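Long-range contacts in beta-glucosidase (Saccharopolyspora erythraea D, PDB 5M6G), which probably hydrolyses terminal, non-reducing beta-D-glucosyl residues with release of beta-D-glucose, as a member of glycosyl hydrolase family 3: residues M67-R72 / S87-G92; V307-D312 / D337-S342. One frame throughout, in Å; residues are numbered along the deposited sequence.

Interaction 1: residues M67-R72 / S87-G92; sequences MVQVER and SVLSGG. With SOR (sorbitol), chain L.
Strands 68-71 and 87-90 are the paired strands of a beta-alpha-beta unit, joined through helix 77-82, in the TIM-barrel-type N-terminal domain of this family 3 glycoside hydrolase. They run parallel, their axes 34° apart, with Gln69 beside Ser87, Val70 beside Val88 and Glu71 beside Leu89. Val70 stands at the centre of the ladder: its N donates to Ser87 O, and its O accepts from Leu89 N (3.1 Å) and is also approached by the CA-H of Val88. Arg72 N then reaches Leu89 O (3.0 Å), whereas the bond from Ser87 N to Val68 O is weak.

Gln69, Ser87 and Leu89 share one face of the sheet. The Gln69 chain is extended, with CG anti to the backbone N (chi1 -179°), which carries its amide alongside Ser87; NE2 donates to Ser87 OG at 3.0 Å, the hydroxyl oxygen lying almost in the amide plane. That hydroxyl is also hydrogen-bonded to Ile125 O in the next strand. Leu89 crosses Gln69 at about a right angle, and its CD2 comes 3.8 Å from Gln69 CG. On the other face Val70 and Val88 lie side by side, CG1 to CG2.

From the last bridged pair, the Glu71 chain bends at chi2 (-76°) and brings OE2 to Gly91 N (2.8 Å), just past the ladder, which it meets with its anti lone pair. The same carboxylate is held by Ser94 OG on OE2 and by a salt bridge from Lys73 to OE1, which should fix its orientation toward Gly91 N. Gly92 N lies 3.1 Å from sorbitol C6.

Strand 339-341 flanks strand 68-71 and strand 125-128 flanks strand 87-90, while helix 101-116 packs against Arg72 and Ser90.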
ATOM      1  N   MET A  67       2.344  23.902   4.220  1.00 13.91           N
ATOM      2  CA  MET A  67       1.316  23.168   3.493  1.00 15.37           C
ATOM      3  C   MET A  67       1.860  22.437   2.270  1.00 15.27           C
ATOM      4  O   MET A  67       1.094  21.759   1.579  1.00 16.12           O
ATOM      5  CB  MET A  67       0.194  24.129   3.095  1.00 11.89           C
ATOM      6  CG  MET A  67      -0.555  24.661   4.310  1.00 13.72           C
ATOM      7  SD  MET A  67      -1.737  25.970   3.928  1.00 12.75           S
ATOM      8  CE  MET A  67      -2.906  25.047   2.925  1.00  8.54           C
ATOM      9  N   VAL A  68       3.160  22.537   2.007  1.00 15.45           N
ATOM     10  CA  VAL A  68       3.789  21.944   0.831  1.00 16.55           C
ATOM     11  C   VAL A  68       4.478  20.639   1.224  1.00 19.10           C
ATOM     12  O   VAL A  68       5.221  20.586   2.215  1.00 11.40           O
ATOM     13  CB  VAL A  68       4.795  22.925   0.203  1.00 18.83           C
ATOM     14  CG1 VAL A  68       5.586  22.233  -0.907  1.00 15.64           C
ATOM     15  CG2 VAL A  68       4.074  24.184  -0.324  1.00 13.42           C
ATOM     16  N   GLN A  69       4.224  19.579   0.455  1.00 12.75           N
ATOM     17  CA  GLN A  69       5.038  18.366   0.499  1.00 14.90           C
ATOM     18  C   GLN A  69       5.603  18.162  -0.899  1.00 13.80           C
ATOM     19  O   GLN A  69       4.848  17.898  -1.844  1.00 12.26           O
ATOM     20  CB  GLN A  69       4.235  17.149   0.955  1.00 11.48           C
ATOM     21  CG  GLN A  69       5.080  15.867   1.042  1.00  9.54           C
ATOM     22  CD  GLN A  69       4.228  14.669   1.370  1.00 11.96           C
ATOM     23  OE1 GLN A  69       3.434  14.231   0.551  1.00 14.56           O
ATOM     24  NE2 GLN A  69       4.354  14.163   2.589  1.00 16.88           N
ATOM     25  N   VAL A  70       6.922  18.305  -1.035  1.00 11.59           N
ATOM     26  CA  VAL A  70       7.576  18.281  -2.337  1.00 11.37           C
ATOM     27  C   VAL A  70       8.374  16.993  -2.481  1.00 15.38           C
ATOM     28  O   VAL A  70       8.981  16.508  -1.515  1.00 12.57           O
ATOM     29  CB  VAL A  70       8.461  19.533  -2.556  1.00 12.04           C
ATOM     30  CG1 VAL A  70       9.675  19.591  -1.596  1.00  9.22           C
ATOM     31  CG2 VAL A  70       8.899  19.619  -4.007  1.00 15.99           C
ATOM     32  N   GLU A  71       8.362  16.436  -3.690  1.00 11.45           N
ATOM     33  CA  GLU A  71       9.107  15.217  -3.967  1.00 10.30           C
ATOM     34  C   GLU A  71      10.600  15.532  -4.020  1.00 14.04           C
ATOM     35  O   GLU A  71      11.014  16.550  -4.578  1.00 15.36           O
ATOM     36  CB  GLU A  71       8.625  14.605  -5.286  1.00 13.78           C
ATOM     37  CG  GLU A  71       8.697  13.083  -5.358  1.00 16.88           C
ATOM     38  CD  GLU A  71      10.106  12.564  -5.578  1.00 15.87           C
ATOM     39  OE1 GLU A  71      10.867  13.203  -6.330  1.00 17.27           O
ATOM     40  OE2 GLU A  71      10.447  11.513  -4.998  1.00 15.15           O
ATOM     41  N   ARG A  72      11.407  14.645  -3.433  1.00 13.18           N
ATOM     42  CA  ARG A  72      12.809  14.965  -3.157  1.00 13.01           C
ATOM     43  C   ARG A  72      13.594  15.321  -4.419  1.00 18.20           C
ATOM     44  O   ARG A  72      14.543  16.106  -4.344  1.00 17.17           O
ATOM     45  CB  ARG A  72      13.478  13.795  -2.441  1.00 11.94           C
ATOM     46  CG  ARG A  72      13.321  12.483  -3.215  1.00 15.61           C
ATOM     47  CD  ARG A  72      14.225  11.373  -2.671  1.00 17.33           C
ATOM     48  NE  ARG A  72      15.638  11.587  -2.983  1.00 17.60           N
ATOM     49  CZ  ARG A  72      16.212  11.196  -4.116  1.00 23.06           C
ATOM     50  NH1 ARG A  72      15.491  10.586  -5.041  1.00 16.47           N
ATOM     51  NH2 ARG A  72      17.506  11.415  -4.323  1.00 22.27           N
ATOM     52  N   SER A  87       7.218  19.575   4.263  1.00 10.50           N
ATOM     53  CA  SER A  87       7.366  18.140   4.128  1.00 11.53           C
ATOM     54  C   SER A  87       8.070  17.808   2.828  1.00 12.70           C
ATOM     55  O   SER A  87       8.009  18.570   1.861  1.00 11.63           O
ATOM     56  CB  SER A  87       5.998  17.448   4.175  1.00 11.53           C
ATOM     57  OG  SER A  87       6.144  16.041   4.098  1.00 13.29           O
ATOM     58  N   VAL A  88       8.727  16.646   2.822  1.00 11.35           N
ATOM     59  CA  VAL A  88       9.289  16.051   1.618  1.00  9.83           C
ATOM     60  C   VAL A  88       8.804  14.610   1.556  1.00 13.06           C
ATOM     61  O   VAL A  88       8.541  13.986   2.590  1.00 15.00           O
ATOM     62  CB  VAL A  88      10.834  16.134   1.611  1.00 12.46           C
ATOM     63  CG1 VAL A  88      11.434  15.408   0.411  1.00 12.31           C
ATOM     64  CG2 VAL A  88      11.289  17.601   1.620  1.00 11.89           C
ATOM     65  N   LEU A  89       8.648  14.086   0.338  1.00 15.45           N
ATOM     66  CA  LEU A  89       8.357  12.669   0.154  1.00 14.46           C
ATOM     67  C   LEU A  89       9.334  12.066  -0.841  1.00 14.86           C
ATOM     68  O   LEU A  89       9.944  12.761  -1.659  1.00 14.04           O
ATOM     69  CB  LEU A  89       6.916  12.390  -0.338  1.00 13.19           C
ATOM     70  CG  LEU A  89       6.604  12.598  -1.830  1.00 15.62           C
ATOM     71  CD1 LEU A  89       5.495  11.660  -2.314  1.00 17.72           C
ATOM     72  CD2 LEU A  89       6.221  14.043  -2.132  1.00 10.68           C
ATOM     73  N   SER A  90       9.494  10.750  -0.737  1.00 13.34           N
ATOM     74  CA  SER A  90      10.028   9.950  -1.827  1.00 17.26           C
ATOM     75  C   SER A  90       8.840   9.334  -2.546  1.00 17.20           C
ATOM     76  O   SER A  90       8.049   8.612  -1.928  1.00 15.19           O
ATOM     77  CB  SER A  90      10.973   8.855  -1.323  1.00 13.05           C
ATOM     78  OG  SER A  90      12.252   9.374  -1.045  1.00 16.88           O
ATOM     79  N   GLY A  91       8.680   9.652  -3.824  1.00 13.54           N
ATOM     80  CA  GLY A  91       7.758   8.891  -4.638  1.00 13.30           C
ATOM     81  C   GLY A  91       8.260   7.458  -4.796  1.00 14.91           C
ATOM     82  O   GLY A  91       9.373   7.111  -4.398  1.00 16.75           O
ATOM     83  N   GLY A  92       7.417   6.607  -5.378  1.00 17.79           N
ATOM     84  CA  GLY A  92       7.816   5.239  -5.639  1.00 16.53           C
ATOM     85  C   GLY A  92       9.087   5.194  -6.463  1.00 15.11           C
ATOM     86  O   GLY A  92       9.191   5.855  -7.502  1.00 15.01           O
TER
HETATM   87  C1  SOR L 711      -0.963   6.772  -3.536  1.00 25.88           C
HETATM   88  C2  SOR L 711       0.529   6.964  -3.323  1.00 38.96           C
HETATM   89  C3  SOR L 711       1.066   7.896  -4.405  1.00 43.25           C
HETATM   90  C4  SOR L 711       2.590   7.848  -4.465  1.00 31.59           C
HETATM   91  C5  SOR L 711       3.149   8.285  -5.822  1.00 40.79           C
HETATM   92  C6  SOR L 711       4.613   7.860  -5.891  1.00 25.74           C
HETATM   93  O1  SOR L 711      -1.395   5.565  -2.956  1.00 22.27           O
HETATM   94  O2  SOR L 711       0.760   7.518  -2.039  1.00 26.60           O
HETATM   95  O3  SOR L 711       0.642   9.202  -4.112  1.00 35.74           O
HETATM   96  O4  SOR L 711       3.134   8.662  -3.445  1.00 40.21           O
HETATM   97  O5  SOR L 711       2.420   7.725  -6.907  1.00 37.75           O
HETATM   98  O6  SOR L 711       5.068   7.868  -7.228  1.00 35.41           O

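Interaction 2: residues V307-D312 / D337-S342; sequences VVSDYD and DMFMMS. With SOR (sorbitol), chain L.
Val307 and Asp337 are joined at both backbone and side chain. Val307 N donates to Asp337 OD2 (2.8 Å), which uses its anti lone pair, and Val307 O accepts from both Asp337 N and Met338 N; Asp337 OD1 is taken by salt bridges to Lys298 and Arg365. Ser309 N continues the link to Met338 O. From there side-chain bonds mix with backbone ones. Ser309 OG receives Met340 N (2.9 Å) and donates to Asp310 O, whereas the buried Ser309 O has no partner. Asp312 N binds Met340 O, and the Asp312 carboxylate grips Ser342 twice: OD1 takes its N (2.9 Å) and OD2 its hydroxyl through a syn lone pair (2.6 Å). Arg344 forms a salt bridge with OD1.

Met340 runs extended through its first two torsions (chi1 -177°), which puts SD at the edge of the Tyr311 ring, 5.2 Å from its centroid, in a Met-aromatic contact; the bend at chi3 then sends CE toward Ser309 O. Asp310 OD1 accepts Tyr311 N and sorbitol O3 (2.5 Å). Strand ends that open into ligand-binding loops in this way are characteristic of TIM-barrel-type glycosidases, whose pocket lies at the C-terminal ends of the strands.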
ATOM      1  N   VAL A 307      -5.003  16.186   6.569  1.00 14.63           N
ATOM      2  CA  VAL A 307      -5.534  15.760   5.275  1.00 10.98           C
ATOM      3  C   VAL A 307      -4.528  16.130   4.189  1.00 13.71           C
ATOM      4  O   VAL A 307      -4.222  17.312   3.984  1.00 13.28           O
ATOM      5  CB  VAL A 307      -6.903  16.396   4.993  1.00 11.98           C
ATOM      6  CG1 VAL A 307      -7.414  15.940   3.629  1.00 11.32           C
ATOM      7  CG2 VAL A 307      -7.871  16.039   6.097  1.00 11.31           C
ATOM      8  N   VAL A 308      -4.017  15.124   3.482  1.00 12.25           N
ATOM      9  CA  VAL A 308      -3.006  15.339   2.453  1.00 13.21           C
ATOM     10  C   VAL A 308      -3.592  14.985   1.092  1.00 13.19           C
ATOM     11  O   VAL A 308      -4.403  14.056   0.972  1.00  9.98           O
ATOM     12  CB  VAL A 308      -1.725  14.531   2.758  1.00 12.54           C
ATOM     13  CG1 VAL A 308      -2.004  13.032   2.744  1.00 10.01           C
ATOM     14  CG2 VAL A 308      -0.596  14.901   1.794  1.00 11.44           C
ATOM     15  N   SER A 309      -3.197  15.741   0.066  1.00 11.60           N
ATOM     16  CA  SER A 309      -3.602  15.430  -1.297  1.00 13.53           C
ATOM     17  C   SER A 309      -2.827  14.223  -1.833  1.00 14.17           C
ATOM     18  O   SER A 309      -1.810  13.805  -1.270  1.00 12.26           O
ATOM     19  CB  SER A 309      -3.374  16.632  -2.221  1.00 10.72           C
ATOM     20  OG  SER A 309      -2.040  16.661  -2.721  1.00 11.85           O
ATOM     21  N   ASP A 310      -3.330  13.653  -2.934  1.00 12.69           N
ATOM     22  CA  ASP A 310      -2.529  12.712  -3.702  1.00 16.36           C
ATOM     23  C   ASP A 310      -1.568  13.493  -4.596  1.00 14.53           C
ATOM     24  O   ASP A 310      -1.582  14.729  -4.654  1.00 11.78           O
ATOM     25  CB  ASP A 310      -3.419  11.758  -4.513  1.00 12.16           C
ATOM     26  CG  ASP A 310      -2.758  10.389  -4.755  1.00 17.27           C
ATOM     27  OD1 ASP A 310      -1.502  10.306  -4.805  1.00 17.21           O
ATOM     28  OD2 ASP A 310      -3.503   9.388  -4.892  1.00 18.68           O
ATOM     29  N   TYR A 311      -0.731  12.752  -5.313  1.00 15.10           N
ATOM     30  CA  TYR A 311       0.461  13.278  -5.970  1.00 17.17           C
ATOM     31  C   TYR A 311       0.070  14.076  -7.207  1.00 12.83           C
ATOM     32  O   TYR A 311      -0.506  13.519  -8.146  1.00 17.52           O
ATOM     33  CB  TYR A 311       1.357  12.095  -6.328  1.00 16.09           C
ATOM     34  CG  TYR A 311       2.739  12.376  -6.859  1.00 17.72           C
ATOM     35  CD1 TYR A 311       2.984  12.441  -8.228  1.00 15.77           C
ATOM     36  CD2 TYR A 311       3.830  12.487  -5.990  1.00 19.52           C
ATOM     37  CE1 TYR A 311       4.280  12.646  -8.716  1.00 20.28           C
ATOM     38  CE2 TYR A 311       5.118  12.695  -6.469  1.00 18.92           C
ATOM     39  CZ  TYR A 311       5.337  12.774  -7.825  1.00 22.11           C
ATOM     40  OH  TYR A 311       6.621  12.978  -8.287  1.00 21.42           O
ATOM     41  N   ASP A 312       0.391  15.379  -7.210  1.00 16.49           N
ATOM     42  CA  ASP A 312      -0.035  16.303  -8.269  1.00 16.64           C
ATOM     43  C   ASP A 312      -1.534  16.168  -8.543  1.00 16.53           C
ATOM     44  O   ASP A 312      -1.989  16.259  -9.681  1.00 17.74           O
ATOM     45  CB  ASP A 312       0.764  16.098  -9.562  1.00 19.46           C
ATOM     46  CG  ASP A 312       2.222  16.520  -9.431  1.00 21.01           C
ATOM     47  OD1 ASP A 312       2.542  17.321  -8.531  1.00 15.95           O
ATOM     48  OD2 ASP A 312       3.056  16.040 -10.232  1.00 21.54           O
ATOM     49  N   ASP A 337      -5.196  19.930   3.734  1.00 13.74           N
ATOM     50  CA  ASP A 337      -4.217  20.642   4.557  1.00 11.42           C
ATOM     51  C   ASP A 337      -2.829  20.707   3.943  1.00 13.47           C
ATOM     52  O   ASP A 337      -2.138  21.722   4.092  1.00 12.26           O
ATOM     53  CB  ASP A 337      -4.109  19.983   5.932  1.00 13.36           C
ATOM     54  CG  ASP A 337      -5.438  19.897   6.636  1.00 12.48           C
ATOM     55  OD1 ASP A 337      -6.134  20.934   6.729  1.00 13.65           O
ATOM     56  OD2 ASP A 337      -5.800  18.785   7.076  1.00 13.80           O
ATOM     57  N   MET A 338      -2.381  19.633   3.295  1.00 14.89           N
ATOM     58  CA  MET A 338      -1.030  19.554   2.760  1.00 11.92           C
ATOM     59  C   MET A 338      -1.103  19.055   1.326  1.00 12.80           C
ATOM     60  O   MET A 338      -1.910  18.178   1.005  1.00 11.47           O
ATOM     61  CB  MET A 338      -0.150  18.623   3.601  1.00 15.21           C
ATOM     62  CG  MET A 338       1.257  18.438   3.047  1.00 14.25           C
ATOM     63  SD  MET A 338       2.341  17.581   4.199  1.00 14.73           S
ATOM     64  CE  MET A 338       2.788  18.925   5.307  1.00 17.68           C
ATOM     65  N   PHE A 339      -0.261  19.609   0.462  1.00 12.13           N
ATOM     66  CA  PHE A 339      -0.372  19.356  -0.966  1.00 12.73           C
ATOM     67  C   PHE A 339       0.882  18.674  -1.477  1.00 14.26           C
ATOM     68  O   PHE A 339       1.988  19.225  -1.395  1.00 12.97           O
ATOM     69  CB  PHE A 339      -0.691  20.655  -1.700  1.00 13.14           C
ATOM     70  CG  PHE A 339      -2.052  21.154  -1.352  1.00 16.05           C
ATOM     71  CD1 PHE A 339      -2.259  21.857  -0.174  1.00 16.19           C
ATOM     72  CD2 PHE A 339      -3.144  20.803  -2.127  1.00 14.13           C
ATOM     73  CE1 PHE A 339      -3.534  22.256   0.184  1.00 16.37           C
ATOM     74  CE2 PHE A 339      -4.407  21.203  -1.783  1.00 14.39           C
ATOM     75  CZ  PHE A 339      -4.607  21.923  -0.631  1.00 15.53           C
ATOM     76  N   MET A 340       0.696  17.454  -1.970  1.00 15.15           N
ATOM     77  CA  MET A 340       1.780  16.600  -2.430  1.00 13.78           C
ATOM     78  C   MET A 340       2.053  16.920  -3.892  1.00 13.76           C
ATOM     79  O   MET A 340       1.155  16.794  -4.731  1.00 12.25           O
ATOM     80  CB  MET A 340       1.395  15.131  -2.257  1.00 12.62           C
ATOM     81  CG  MET A 340       2.488  14.139  -2.638  1.00 10.95           C
ATOM     82  SD  MET A 340       1.815  12.458  -2.689  1.00 14.75           S
ATOM     83  CE  MET A 340       1.281  12.249  -1.001  1.00 11.60           C
ATOM     84  N   MET A 341       3.278  17.344  -4.199  1.00 12.48           N
ATOM     85  CA  MET A 341       3.587  17.806  -5.545  1.00 16.58           C
ATOM     86  C   MET A 341       4.960  17.305  -5.976  1.00 18.26           C
ATOM     87  O   MET A 341       5.872  17.152  -5.155  1.00 14.11           O
ATOM     88  CB  MET A 341       3.512  19.339  -5.627  1.00 12.84           C
ATOM     89  CG  MET A 341       4.514  20.068  -4.729  1.00 13.88           C
ATOM     90  SD  MET A 341       4.062  21.828  -4.631  1.00 17.83           S
ATOM     91  CE  MET A 341       2.590  21.755  -3.592  1.00 13.07           C
ATOM     92  N   SER A 342       5.093  17.058  -7.286  1.00 15.14           N
ATOM     93  CA  SER A 342       6.337  16.555  -7.864  1.00 14.65           C
ATOM     94  C   SER A 342       7.367  17.652  -8.075  1.00 15.89           C
ATOM     95  O   SER A 342       8.554  17.345  -8.239  1.00 16.73           O
ATOM     96  CB  SER A 342       6.067  15.867  -9.206  1.00 18.46           C
ATOM     97  OG  SER A 342       5.501  16.764 -10.151  1.00 18.79           O
TER
HETATM   98  C1  SOR L 711      -0.963   6.772  -3.536  1.00 25.88           C
HETATM   99  C2  SOR L 711       0.529   6.964  -3.323  1.00 38.96           C
HETATM  100  C3  SOR L 711       1.066   7.896  -4.405  1.00 43.25           C
HETATM  101  C4  SOR L 711       2.590   7.848  -4.465  1.00 31.59           C
HETATM  102  C5  SOR L 711       3.149   8.285  -5.822  1.00 40.79           C
HETATM  103  C6  SOR L 711       4.613   7.860  -5.891  1.00 25.74           C
HETATM  104  O1  SOR L 711      -1.395   5.565  -2.956  1.00 22.27           O
HETATM  105  O2  SOR L 711       0.760   7.518  -2.039  1.00 26.60           O
HETATM  106  O3  SOR L 711       0.642   9.202  -4.112  1.00 35.74           O
HETATM  107  O4  SOR L 711       3.134   8.662  -3.445  1.00 40.21           O
HETATM  108  O5  SOR L 711       2.420   7.725  -6.907  1.00 37.75           O
HETATM  109  O6  SOR L 711       5.068   7.868  -7.228  1.00 35.41           O

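Interactions 1 and 2 lie side by side, their centres about 8 Å apart, and meet along strands 68-71 and 339-341. Probable backbone hydrogen bonds join Met67 O to Phe339 N (2.8 Å) and Gln69 O to Met341 N (2.9 Å), so four segments form one continuous piece of barrel wall. Beside these bonds Gln69 OE1 packs against Met340 CE at 3.3 Å. Both contacts reach the sorbitol, interaction 1 by packing near one end of it and interaction 2 through a hydrogen bond. Lys231, His232, Asp129 and Arg192 supply further hydrogen bonds to the ligand.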